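Local coordinates for flavin-containing monooxygenase (Allium sativum, PDB 6WPU), which probably uses its flavin cofactor to oxygenate the sulfur of S-allyl-L-cysteine, at residues 98-108 / 123-134; 153-161 / 169-177. All coordinates share one frame; numbering follows the deposited sequence.

In the fold
Both contacts belong to the part of the chain that holds FAD, and they lie toward opposite ends of the cofactor. In contact 1 a loop packs on helix 120-133, and Met98 reaches the pyrimidine side of the flavin ring. In contact 2, a beta hairpin continues into strand 175-178 of the five-stranded parallel sheet; the side chain of Trp161 comes within about 7 Å of FAD, at its adenine end. The centres of contact 1 and contact 2 are about 30 Å apart, and the nearest atoms of contact 1 and contact 2 are about 13 Å apart, so they do not touch. Contact 1 closes before contact 2 opens; strands 140-142 and 144-151 follow helix 120-133 and lead to the hairpin.

Contact 1 (98-108 / 123-134); sequences MGFLDYPFVEK and VLDYLERFGREF. With FAD (flavin-adenine dinucleotide), chain B.
The hydroxyl of Tyr126, on helix 120-133, is gripped by two backbone groups of the facing loop. OH receives the amide of Phe100 N at 2.9 Å, on a bent bond (136°), and donates to Tyr103 O, modelled very short at 2.5 Å and lying in the plane of the Tyr126 ring. Since Phe100 and Tyr103 are the ends of a type I beta turn, one phenol ties both ends of the turn to the helix.

Phe105, with CG anti to the backbone N (chi1 -176°), lies over a face of the Tyr126 ring: its CB makes a CH-pi contact 4.1 Å from that ring's centroid, while CZ rests on Val123. Tyr103 carries most of the remaining aromatic cluster. The edge of Phe134 points at the face of its ring, CE2 being 3.7 Å from Tyr103 CD1, and Phe130 presents its edge from a more offset position. Phe130 in turn has Phe100 CE2 over one face and Phe134 CD2 over the opposite one. Phe130 and Phe100 also touch Val36 of helix 32-43, whose first turn carries the last glycine of a GxGxxG sequence like that of Rossmann-type dinucleotide-binding folds, so the cluster links the loop to two helices of the FAD-binding region.

Nearer the cofactor, Met98 packs its CE on Val123 CG2 and stands 3.3 Å from FAD O2 through the same methyl; SD takes a weak hydrogen bond from FAD N3. Farther along the loop, at Lys108, the polar contacts are long. Lys108, poorly ordered, lays its aliphatic chain beside Asp125, and NZ makes only a long salt bridge to Asp125 OD2 at 3.7 Å. Asp125 OD2 is also at long range from Arg129 NE, a buried nitrogen without a hydrogen-bond partner in the model.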
loop_
_atom_site.group_PDB
_atom_site.type_symbol
_atom_site.label_atom_id
_atom_site.label_comp_id
_atom_site.label_asym_id
_atom_site.label_seq_id
_atom_site.Cartn_x
_atom_site.Cartn_y
_atom_site.Cartn_z
ATOM N N MET A 98 -10.117 9.115 -3.219
ATOM C CA MET A 98 -9.804 7.809 -2.645
ATOM C C MET A 98 -10.919 6.776 -2.763
ATOM O O MET A 98 -10.632 5.577 -2.682
ATOM C CB MET A 98 -9.475 7.954 -1.166
ATOM C CG MET A 98 -8.141 8.562 -0.874
ATOM S SD MET A 98 -7.947 8.751 0.906
ATOM C CE MET A 98 -8.132 7.079 1.515
ATOM N N GLY A 99 -12.172 7.196 -2.904
ATOM C CA GLY A 99 -13.277 6.259 -2.764
ATOM C C GLY A 99 -13.395 5.275 -3.918
ATOM O O GLY A 99 -13.024 5.551 -5.055
ATOM N N PHE A 100 -13.921 4.092 -3.605
ATOM C CA PHE A 100 -14.361 3.172 -4.648
ATOM C C PHE A 100 -15.277 3.870 -5.652
ATOM O O PHE A 100 -16.032 4.789 -5.315
ATOM C CB PHE A 100 -15.073 1.976 -4.023
ATOM C CG PHE A 100 -14.159 1.097 -3.202
ATOM C CD1 PHE A 100 -13.177 0.349 -3.817
ATOM C CD2 PHE A 100 -14.299 1.015 -1.825
ATOM C CE1 PHE A 100 -12.343 -0.455 -3.081
ATOM C CE2 PHE A 100 -13.476 0.212 -1.076
ATOM C CZ PHE A 100 -12.482 -0.527 -1.699
ATOM N N LEU A 101 -15.196 3.419 -6.905
ATOM C CA LEU A 101 -15.859 4.112 -8.008
ATOM C C LEU A 101 -17.375 4.172 -7.841
ATOM O O LEU A 101 -18.018 5.104 -8.340
ATOM C CB LEU A 101 -15.500 3.426 -9.329
ATOM C CG LEU A 101 -14.005 3.483 -9.648
ATOM C CD1 LEU A 101 -13.678 2.671 -10.878
ATOM C CD2 LEU A 101 -13.551 4.936 -9.803
ATOM N N ASP A 102 -17.980 3.193 -7.178
ATOM C CA ASP A 102 -19.430 3.221 -7.009
ATOM C C ASP A 102 -19.825 3.431 -5.552
ATOM O O ASP A 102 -20.937 3.086 -5.152
ATOM C CB ASP A 102 -20.064 1.945 -7.569
ATOM C CG ASP A 102 -19.676 0.707 -6.776
ATOM O OD1 ASP A 102 -18.770 0.797 -5.910
ATOM O OD2 ASP A 102 -20.290 -0.353 -7.006
ATOM N N TYR A 103 -18.931 4.002 -4.749
ATOM C CA TYR A 103 -19.165 4.162 -3.316
ATOM C C TYR A 103 -18.392 5.380 -2.844
ATOM O O TYR A 103 -17.320 5.263 -2.238
ATOM C CB TYR A 103 -18.737 2.906 -2.555
ATOM C CG TYR A 103 -19.352 2.814 -1.186
ATOM C CD1 TYR A 103 -20.737 2.772 -1.030
ATOM C CD2 TYR A 103 -18.552 2.763 -0.047
ATOM C CE1 TYR A 103 -21.308 2.681 0.225
ATOM C CE2 TYR A 103 -19.110 2.674 1.212
ATOM C CZ TYR A 103 -20.484 2.633 1.343
ATOM O OH TYR A 103 -21.033 2.545 2.597
ATOM N N PRO A 104 -18.910 6.581 -3.110
ATOM C CA PRO A 104 -18.131 7.803 -2.857
ATOM C C PRO A 104 -17.737 7.947 -1.397
ATOM O O PRO A 104 -18.538 7.716 -0.492
ATOM C CB PRO A 104 -19.083 8.922 -3.284
ATOM C CG PRO A 104 -19.970 8.268 -4.319
ATOM C CD PRO A 104 -20.158 6.860 -3.834
ATOM N N PHE A 105 -16.485 8.350 -1.176
ATOM C CA PHE A 105 -15.954 8.538 0.175
ATOM C C PHE A 105 -16.361 9.924 0.689
ATOM O O PHE A 105 -15.534 10.784 1.006
ATOM C CB PHE A 105 -14.440 8.340 0.167
ATOM C CG PHE A 105 -13.776 8.403 1.534
ATOM C CD1 PHE A 105 -14.516 8.363 2.708
ATOM C CD2 PHE A 105 -12.388 8.497 1.632
ATOM C CE1 PHE A 105 -13.890 8.423 3.947
ATOM C CE2 PHE A 105 -11.754 8.555 2.874
ATOM C CZ PHE A 105 -12.503 8.521 4.032
ATOM N N VAL A 106 -17.679 10.130 0.762
ATOM C CA VAL A 106 -18.224 11.404 1.222
ATOM C C VAL A 106 -18.345 11.389 2.740
ATOM O O VAL A 106 -18.121 10.361 3.387
ATOM C CB VAL A 106 -19.579 11.726 0.556
ATOM C CG1 VAL A 106 -19.383 12.038 -0.919
ATOM C CG2 VAL A 106 -20.580 10.580 0.740
ATOM N N GLU A 107 -18.680 12.541 3.308
ATOM C CA GLU A 107 -18.919 12.659 4.736
ATOM C C GLU A 107 -20.100 11.786 5.156
ATOM O O GLU A 107 -20.991 11.486 4.359
ATOM C CB GLU A 107 -19.189 14.126 5.093
ATOM C CG GLU A 107 -18.008 15.090 4.862
ATOM C CD GLU A 107 -17.710 15.406 3.386
ATOM O OE1 GLU A 107 -18.360 14.831 2.480
ATOM O OE2 GLU A 107 -16.807 16.241 3.138
ATOM N N LYS A 108 -20.090 11.355 6.418
ATOM C CA LYS A 108 -21.268 10.733 7.008
ATOM C C LYS A 108 -22.411 11.745 7.082
ATOM O O LYS A 108 -22.206 12.961 6.996
ATOM C CB LYS A 108 -20.960 10.201 8.411
ATOM C CG LYS A 108 -19.862 9.155 8.474
ATOM C CD LYS A 108 -20.037 8.240 9.681
ATOM C CE LYS A 108 -19.208 8.682 10.869
ATOM N NZ LYS A 108 -19.643 7.972 12.106
ATOM N N VAL A 123 -11.176 6.691 7.422
ATOM C CA VAL A 123 -11.035 5.740 6.328
ATOM C C VAL A 123 -11.485 4.358 6.778
ATOM O O VAL A 123 -12.186 3.643 6.045
ATOM C CB VAL A 123 -9.587 5.725 5.813
ATOM C CG1 VAL A 123 -9.447 4.765 4.643
ATOM C CG2 VAL A 123 -9.153 7.113 5.433
ATOM N N LEU A 124 -11.104 3.969 7.999
ATOM C CA LEU A 124 -11.529 2.679 8.522
ATOM C C LEU A 124 -13.049 2.595 8.602
ATOM O O LEU A 124 -13.643 1.576 8.223
ATOM C CB LEU A 124 -10.908 2.423 9.893
ATOM C CG LEU A 124 -11.298 1.079 10.528
ATOM C CD1 LEU A 124 -10.731 -0.060 9.704
ATOM C CD2 LEU A 124 -10.824 0.987 11.977
ATOM N N ASP A 125 -13.695 3.655 9.092
ATOM C CA ASP A 125 -15.148 3.658 9.159
ATOM C C ASP A 125 -15.749 3.507 7.766
ATOM O O ASP A 125 -16.743 2.800 7.581
ATOM C CB ASP A 125 -15.637 4.943 9.835
ATOM C CG ASP A 125 -17.153 4.958 10.049
ATOM O OD1 ASP A 125 -17.683 4.030 10.705
ATOM O OD2 ASP A 125 -17.818 5.906 9.568
ATOM N N TYR A 126 -15.130 4.142 6.770
ATOM C CA TYR A 126 -15.581 4.002 5.392
ATOM C C TYR A 126 -15.501 2.547 4.933
ATOM O O TYR A 126 -16.457 2.016 4.357
ATOM C CB TYR A 126 -14.747 4.922 4.499
ATOM C CG TYR A 126 -14.928 4.735 3.012
ATOM C CD1 TYR A 126 -16.023 5.275 2.342
ATOM C CD2 TYR A 126 -13.988 4.032 2.267
ATOM C CE1 TYR A 126 -16.178 5.109 0.970
ATOM C CE2 TYR A 126 -14.133 3.864 0.907
ATOM C CZ TYR A 126 -15.227 4.404 0.263
ATOM O OH TYR A 126 -15.359 4.221 -1.091
ATOM N N LEU A 127 -14.374 1.873 5.204
ATOM C CA LEU A 127 -14.252 0.470 4.809
ATOM C C LEU A 127 -15.255 -0.406 5.554
ATOM O O LEU A 127 -15.784 -1.371 4.988
ATOM C CB LEU A 127 -12.829 -0.032 5.046
ATOM C CG LEU A 127 -11.731 0.663 4.236
ATOM C CD1 LEU A 127 -10.354 0.106 4.624
ATOM C CD2 LEU A 127 -11.990 0.505 2.754
ATOM N N GLU A 128 -15.536 -0.085 6.819
ATOM C CA GLU A 128 -16.519 -0.865 7.566
ATOM C C GLU A 128 -17.920 -0.658 7.008
ATOM O O GLU A 128 -18.685 -1.621 6.879
ATOM C CB GLU A 128 -16.460 -0.509 9.052
ATOM C CG GLU A 128 -15.193 -1.031 9.743
ATOM C CD GLU A 128 -14.953 -0.402 11.114
ATOM O OE1 GLU A 128 -15.703 0.531 11.483
ATOM O OE2 GLU A 128 -14.007 -0.837 11.816
ATOM N N ARG A 129 -18.271 0.589 6.667
ATOM C CA ARG A 129 -19.549 0.843 6.011
ATOM C C ARG A 129 -19.627 0.098 4.680
ATOM O O ARG A 129 -20.652 -0.512 4.357
ATOM C CB ARG A 129 -19.755 2.347 5.797
ATOM C CG ARG A 129 -19.961 3.178 7.064
ATOM C CD ARG A 129 -20.510 4.586 6.755
ATOM N NE ARG A 129 -19.477 5.523 6.321
ATOM C CZ ARG A 129 -19.411 6.097 5.115
ATOM N NH1 ARG A 129 -18.417 6.946 4.843
ATOM N NH2 ARG A 129 -20.328 5.838 4.184
ATOM N N PHE A 130 -18.545 0.145 3.900
ATOM C CA PHE A 130 -18.454 -0.626 2.668
ATOM C C PHE A 130 -18.724 -2.101 2.932
ATOM O O PHE A 130 -19.577 -2.709 2.280
ATOM C CB PHE A 130 -17.065 -0.433 2.034
ATOM C CG PHE A 130 -16.854 -1.221 0.765
ATOM C CD1 PHE A 130 -16.505 -2.571 0.810
ATOM C CD2 PHE A 130 -17.002 -0.613 -0.474
ATOM C CE1 PHE A 130 -16.311 -3.299 -0.354
ATOM C CE2 PHE A 130 -16.811 -1.340 -1.650
ATOM C CZ PHE A 130 -16.466 -2.682 -1.590
ATOM N N GLY A 131 -17.980 -2.698 3.871
ATOM C CA GLY A 131 -18.148 -4.114 4.161
ATOM C C GLY A 131 -19.570 -4.490 4.555
ATOM O O GLY A 131 -20.032 -5.589 4.243
ATOM N N ARG A 132 -20.282 -3.588 5.239
ATOM C CA ARG A 132 -21.688 -3.822 5.541
ATOM C C ARG A 132 -22.556 -3.607 4.310
ATOM O O ARG A 132 -23.427 -4.429 4.005
ATOM C CB ARG A 132 -22.157 -2.915 6.682
ATOM C CG ARG A 132 -21.739 -3.393 8.067
ATOM C CD ARG A 132 -22.339 -2.539 9.188
ATOM N NE ARG A 132 -21.810 -1.175 9.212
ATOM C CZ ARG A 132 -20.762 -0.782 9.935
ATOM N NH1 ARG A 132 -20.116 -1.650 10.706
ATOM N NH2 ARG A 132 -20.359 0.481 9.888
ATOM N N GLU A 133 -22.330 -2.509 3.587
ATOM C CA GLU A 133 -23.230 -2.154 2.491
ATOM C C GLU A 133 -23.296 -3.259 1.444
ATOM O O GLU A 133 -24.367 -3.540 0.890
ATOM C CB GLU A 133 -22.783 -0.843 1.841
ATOM C CG GLU A 133 -23.617 -0.450 0.628
ATOM C CD GLU A 133 -25.054 -0.130 0.991
ATOM O OE1 GLU A 133 -25.285 0.399 2.099
ATOM O OE2 GLU A 133 -25.952 -0.423 0.172
ATOM N N PHE A 134 -22.168 -3.905 1.166
ATOM C CA PHE A 134 -22.103 -4.898 0.105
ATOM C C PHE A 134 -22.045 -6.322 0.646
ATOM O O PHE A 134 -21.689 -7.251 -0.090
ATOM C CB PHE A 134 -20.925 -4.565 -0.813
ATOM C CG PHE A 134 -21.058 -3.193 -1.453
ATOM C CD1 PHE A 134 -22.035 -2.955 -2.414
ATOM C CD2 PHE A 134 -20.256 -2.139 -1.053
ATOM C CE1 PHE A 134 -22.180 -1.705 -2.987
ATOM C CE2 PHE A 134 -20.392 -0.881 -1.618
ATOM C CZ PHE A 134 -21.354 -0.658 -2.584
HETATM P PA FAD B . -3.710 -4.151 3.675
HETATM O O1A FAD B . -4.429 -2.911 4.209
HETATM O O2A FAD B . -2.384 -4.492 4.138
HETATM O O5B FAD B . -4.461 -5.429 3.981
HETATM C C5B FAD B . -4.006 -6.768 3.826
HETATM C C4B FAD B . -4.808 -7.728 4.733
HETATM O O4B FAD B . -4.494 -9.080 4.550
HETATM C C3B FAD B . -4.635 -7.427 6.198
HETATM O O3B FAD B . -5.867 -7.295 6.827
HETATM C C2B FAD B . -3.908 -8.606 6.740
HETATM O O2B FAD B . -4.221 -8.888 8.057
HETATM C C1B FAD B . -4.381 -9.685 5.809
HETATM N N9A FAD B . -3.467 -10.797 5.685
HETATM C C8A FAD B . -2.102 -10.700 5.440
HETATM N N7A FAD B . -1.564 -11.925 5.389
HETATM C C5A FAD B . -2.555 -12.881 5.622
HETATM C C6A FAD B . -2.577 -14.272 5.698
HETATM N N6A FAD B . -1.378 -15.054 5.507
HETATM N N1A FAD B . -3.740 -14.909 5.925
HETATM C C2A FAD B . -4.899 -14.227 6.117
HETATM N N3A FAD B . -4.929 -12.875 6.058
HETATM C C4A FAD B . -3.784 -12.179 5.816
HETATM N N1 FAD B . -4.006 4.924 0.401
HETATM C C2 FAD B . -5.009 5.943 0.238
HETATM O O2 FAD B . -6.026 5.764 -0.635
HETATM N N3 FAD B . -4.892 7.153 0.884
HETATM C C4 FAD B . -3.853 7.374 1.764
HETATM O O4 FAD B . -3.719 8.549 2.427
HETATM C C4X FAD B . -2.940 6.279 2.143
HETATM N N5 FAD B . -2.053 6.438 3.201
HETATM C C5X FAD B . -1.232 5.375 3.564
HETATM C C6 FAD B . -0.327 5.540 4.623
HETATM C C7 FAD B . 0.482 4.471 4.993
HETATM C C7M FAD B . 1.457 4.663 6.124
HETATM C C8 FAD B . 0.403 3.254 4.321
HETATM C C8M FAD B . 1.268 2.092 4.691
HETATM C C9 FAD B . -0.496 3.088 3.261
HETATM C C9A FAD B . -1.311 4.145 2.884
HETATM N N10 FAD B . -2.247 3.969 1.807
HETATM C C10 FAD B . -3.077 5.034 1.431
HETATM C "C1'" FAD B . -2.297 2.698 1.067
HETATM C "C2'" FAD B . -3.011 1.508 1.674
HETATM O "O2'" FAD B . -2.157 0.440 1.664
HETATM C "C3'" FAD B . -4.158 1.207 0.737
HETATM O "O3'" FAD B . -5.027 2.245 0.977
HETATM C "C4'" FAD B . -4.888 -0.109 0.985
HETATM O "O4'" FAD B . -5.175 -0.176 2.333
HETATM C "C5'" FAD B . -4.185 -1.384 0.509
HETATM O "O5'" FAD B . -4.883 -2.387 1.189
HETATM P P FAD B . -4.701 -3.959 1.128
HETATM O O1P FAD B . -6.070 -4.712 1.328
HETATM O O2P FAD B . -3.882 -4.215 -0.200
HETATM O O3P FAD B . -3.471 -4.206 2.192
#

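Contact 2 (153-161 / 169-177); sequences QGGKWTVKW and GEEGFDAVV
Strands 157-161 and 169-173 run antiparallel, their axes 4.6 Å apart at closest and their directions at 157°, and pair through six backbone hydrogen bonds at Trp157 with Phe173, Val159 with Glu171 and Trp161 with Gly169. The shortest joins Phe173 N to Trp157 O, 2.7 Å.

Thr158, Lys160 and Glu170 project from one face, which is largely solvent-facing; the other carries Trp157, Val159, Trp161, Glu171 and Phe173. There Val159 CG2 meets the Phe173 ring at CD1, 3.6 Å away. After Asp174 the chain turns into strand 175-177, which brings Val176 CG2 against Trp157 CB, 3.6 Å away. This places the hairpin, which with strand 144-151 forms a three-stranded meander, against the parallel sheet, as in the FAD domains of the two-dinucleotide-binding flavoproteins. Val159 and Phe173 both press on Ala26 and Phe51 of that sheet.

At one end, Trp161 has CG between its backbone N and carbonyl carbon (chi1 55°), which folds the indole across its strand partner. Gly169 N lies 3.4 Å above the plane of the Trp161 ring, over its centre, and Gly169 CA makes a CH-pi contact with the five-membered ring. A water accepts a weak bond from Trp161 NE1 and donates to Glu171 OE2; Glu171 OE1 is bonded to His24 and Thr49.

At the other end Lys156 and Asp174 lie side by side, and Lys156 NZ meets Asp174 OD1 at 2.8 Å on the anti side, 32° out of the carboxylate plane. Because OD2 accepts the backbone N of His24, both carboxylate oxygens are engaged, which probably favours the ionised form of Asp174 and fixes its rotation where the hairpin passes into the parallel sheet.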
loop_
_atom_site.group_PDB
_atom_site.type_symbol
_atom_site.label_atom_id
_atom_site.label_comp_id
_atom_site.label_asym_id
_atom_site.label_seq_id
_atom_site.Cartn_x
_atom_site.Cartn_y
_atom_site.Cartn_z
ATOM N N GLN A 153 -2.715 -31.428 -8.420
ATOM C CA GLN A 153 -2.738 -32.034 -9.746
ATOM C C GLN A 153 -4.163 -32.001 -10.285
ATOM O O GLN A 153 -5.029 -32.746 -9.820
ATOM C CB GLN A 153 -2.196 -33.465 -9.706
ATOM N N GLY A 154 -4.411 -31.130 -11.253
ATOM C CA GLY A 154 -5.747 -30.897 -11.753
ATOM C C GLY A 154 -5.977 -29.423 -11.998
ATOM O O GLY A 154 -6.911 -29.032 -12.704
ATOM N N GLY A 155 -5.110 -28.592 -11.423
ATOM C CA GLY A 155 -5.230 -27.156 -11.538
ATOM C C GLY A 155 -6.007 -26.493 -10.425
ATOM O O GLY A 155 -6.228 -25.276 -10.482
ATOM N N LYS A 156 -6.452 -27.248 -9.429
ATOM C CA LYS A 156 -7.115 -26.652 -8.281
ATOM C C LYS A 156 -6.085 -26.264 -7.214
ATOM O O LYS A 156 -4.915 -26.656 -7.260
ATOM C CB LYS A 156 -8.156 -27.612 -7.714
ATOM C CG LYS A 156 -9.122 -28.159 -8.774
ATOM C CD LYS A 156 -9.688 -27.035 -9.635
ATOM C CE LYS A 156 -10.772 -27.524 -10.610
ATOM N NZ LYS A 156 -11.334 -26.373 -11.394
ATOM N N TRP A 157 -6.531 -25.478 -6.241
ATOM C CA TRP A 157 -5.658 -24.972 -5.198
ATOM C C TRP A 157 -6.179 -25.416 -3.844
ATOM O O TRP A 157 -7.392 -25.498 -3.636
ATOM C CB TRP A 157 -5.568 -23.442 -5.250
ATOM C CG TRP A 157 -4.827 -22.934 -6.462
ATOM C CD1 TRP A 157 -5.340 -22.695 -7.710
ATOM C CD2 TRP A 157 -3.432 -22.618 -6.535
ATOM N NE1 TRP A 157 -4.348 -22.244 -8.553
ATOM C CE2 TRP A 157 -3.168 -22.186 -7.857
ATOM C CE3 TRP A 157 -2.379 -22.657 -5.611
ATOM C CZ2 TRP A 157 -1.891 -21.800 -8.278
ATOM C CZ3 TRP A 157 -1.119 -22.271 -6.024
ATOM C CH2 TRP A 157 -0.887 -21.842 -7.349
ATOM N N THR A 158 -5.260 -25.703 -2.931
ATOM C CA THR A 158 -5.586 -25.957 -1.539
ATOM C C THR A 158 -5.030 -24.813 -0.709
ATOM O O THR A 158 -3.840 -24.500 -0.802
ATOM C CB THR A 158 -5.021 -27.294 -1.066
ATOM O OG1 THR A 158 -5.610 -28.350 -1.840
ATOM C CG2 THR A 158 -5.353 -27.509 0.397
ATOM N N VAL A 159 -5.901 -24.179 0.067
ATOM C CA VAL A 159 -5.516 -23.158 1.026
ATOM C C VAL A 159 -5.575 -23.773 2.415
ATOM O O VAL A 159 -6.627 -24.256 2.847
ATOM C CB VAL A 159 -6.431 -21.931 0.931
ATOM C CG1 VAL A 159 -5.996 -20.866 1.959
ATOM C CG2 VAL A 159 -6.401 -21.371 -0.490
ATOM N N LYS A 160 -4.447 -23.756 3.115
ATOM C CA LYS A 160 -4.351 -24.248 4.477
ATOM C C LYS A 160 -4.187 -23.054 5.406
ATOM O O LYS A 160 -3.400 -22.150 5.117
ATOM C CB LYS A 160 -3.182 -25.223 4.607
ATOM C CG LYS A 160 -2.917 -25.687 6.013
ATOM C CD LYS A 160 -1.742 -26.656 6.041
ATOM C CE LYS A 160 -1.250 -26.890 7.472
ATOM N NZ LYS A 160 0.234 -27.014 7.540
ATOM N N TRP A 161 -4.943 -23.035 6.503
ATOM C CA TRP A 161 -4.982 -21.891 7.402
ATOM C C TRP A 161 -4.811 -22.363 8.840
ATOM O O TRP A 161 -5.052 -23.527 9.162
ATOM C CB TRP A 161 -6.297 -21.110 7.266
ATOM C CG TRP A 161 -7.530 -21.984 7.460
ATOM C CD1 TRP A 161 -8.178 -22.707 6.503
ATOM C CD2 TRP A 161 -8.249 -22.215 8.684
ATOM N NE1 TRP A 161 -9.245 -23.385 7.047
ATOM C CE2 TRP A 161 -9.314 -23.100 8.383
ATOM C CE3 TRP A 161 -8.096 -21.765 9.997
ATOM C CZ2 TRP A 161 -10.220 -23.544 9.348
ATOM C CZ3 TRP A 161 -8.996 -22.210 10.959
ATOM C CH2 TRP A 161 -10.045 -23.092 10.628
ATOM N N GLY A 169 -7.287 -25.626 9.402
ATOM C CA GLY A 169 -7.925 -26.500 8.445
ATOM C C GLY A 169 -7.451 -26.169 7.050
ATOM O O GLY A 169 -6.441 -25.485 6.871
ATOM N N GLU A 170 -8.204 -26.650 6.063
ATOM C CA GLU A 170 -7.872 -26.400 4.668
ATOM C C GLU A 170 -9.123 -26.528 3.809
ATOM O O GLU A 170 -10.153 -27.061 4.242
ATOM C CB GLU A 170 -6.779 -27.351 4.174
ATOM C CG GLU A 170 -7.151 -28.801 4.237
ATOM C CD GLU A 170 -6.041 -29.702 3.726
ATOM O OE1 GLU A 170 -6.257 -30.396 2.703
ATOM O OE2 GLU A 170 -4.952 -29.702 4.344
ATOM N N GLU A 171 -9.014 -26.034 2.579
ATOM C CA GLU A 171 -10.149 -26.028 1.668
ATOM C C GLU A 171 -9.626 -25.973 0.242
ATOM O O GLU A 171 -8.590 -25.359 -0.028
ATOM C CB GLU A 171 -11.089 -24.846 1.959
ATOM C CG GLU A 171 -12.307 -24.759 1.026
ATOM C CD GLU A 171 -13.334 -23.695 1.443
ATOM O OE1 GLU A 171 -14.323 -23.497 0.698
ATOM O OE2 GLU A 171 -13.171 -23.075 2.515
ATOM N N GLY A 172 -10.345 -26.634 -0.664
ATOM C CA GLY A 172 -9.983 -26.636 -2.068
ATOM C C GLY A 172 -10.711 -25.546 -2.835
ATOM O O GLY A 172 -11.824 -25.164 -2.492
ATOM N N PHE A 173 -10.055 -25.025 -3.874
ATOM C CA PHE A 173 -10.567 -23.881 -4.619
ATOM C C PHE A 173 -10.268 -24.029 -6.102
ATOM O O PHE A 173 -9.286 -24.661 -6.502
ATOM C CB PHE A 173 -9.961 -22.553 -4.114
ATOM C CG PHE A 173 -10.381 -22.207 -2.724
ATOM C CD1 PHE A 173 -9.612 -22.613 -1.631
ATOM C CD2 PHE A 173 -11.570 -21.508 -2.504
ATOM C CE1 PHE A 173 -10.010 -22.311 -0.335
ATOM C CE2 PHE A 173 -11.994 -21.215 -1.206
ATOM C CZ PHE A 173 -11.192 -21.606 -0.117
ATOM N N ASP A 174 -11.126 -23.413 -6.917
ATOM C CA ASP A 174 -10.812 -23.248 -8.334
ATOM C C ASP A 174 -9.765 -22.163 -8.559
ATOM O O ASP A 174 -9.000 -22.232 -9.532
ATOM C CB ASP A 174 -12.066 -22.882 -9.111
ATOM C CG ASP A 174 -13.126 -23.973 -9.059
ATOM O OD1 ASP A 174 -12.789 -25.151 -9.325
ATOM O OD2 ASP A 174 -14.289 -23.633 -8.748
ATOM N N ALA A 175 -9.745 -21.141 -7.706
ATOM C CA ALA A 175 -8.897 -19.980 -7.937
ATOM C C ALA A 175 -8.588 -19.329 -6.601
ATOM O O ALA A 175 -9.343 -19.456 -5.634
ATOM C CB ALA A 175 -9.560 -18.975 -8.897
ATOM N N VAL A 176 -7.456 -18.637 -6.556
ATOM C CA VAL A 176 -7.001 -17.942 -5.359
ATOM C C VAL A 176 -6.646 -16.514 -5.753
ATOM O O VAL A 176 -5.882 -16.307 -6.704
ATOM C CB VAL A 176 -5.779 -18.639 -4.733
ATOM C CG1 VAL A 176 -5.197 -17.787 -3.579
ATOM C CG2 VAL A 176 -6.150 -20.023 -4.249
ATOM N N VAL A 177 -7.195 -15.533 -5.034
ATOM C CA VAL A 177 -6.823 -14.135 -5.216
ATOM C C VAL A 177 -6.045 -13.682 -3.984
ATOM O O VAL A 177 -6.578 -13.693 -2.866
ATOM C CB VAL A 177 -8.040 -13.230 -5.447
ATOM C CG1 VAL A 177 -7.563 -11.841 -5.807
ATOM C CG2 VAL A 177 -8.970 -13.792 -6.534
HETATM O O HOH W 1 -11.844 -23.057 5.083
#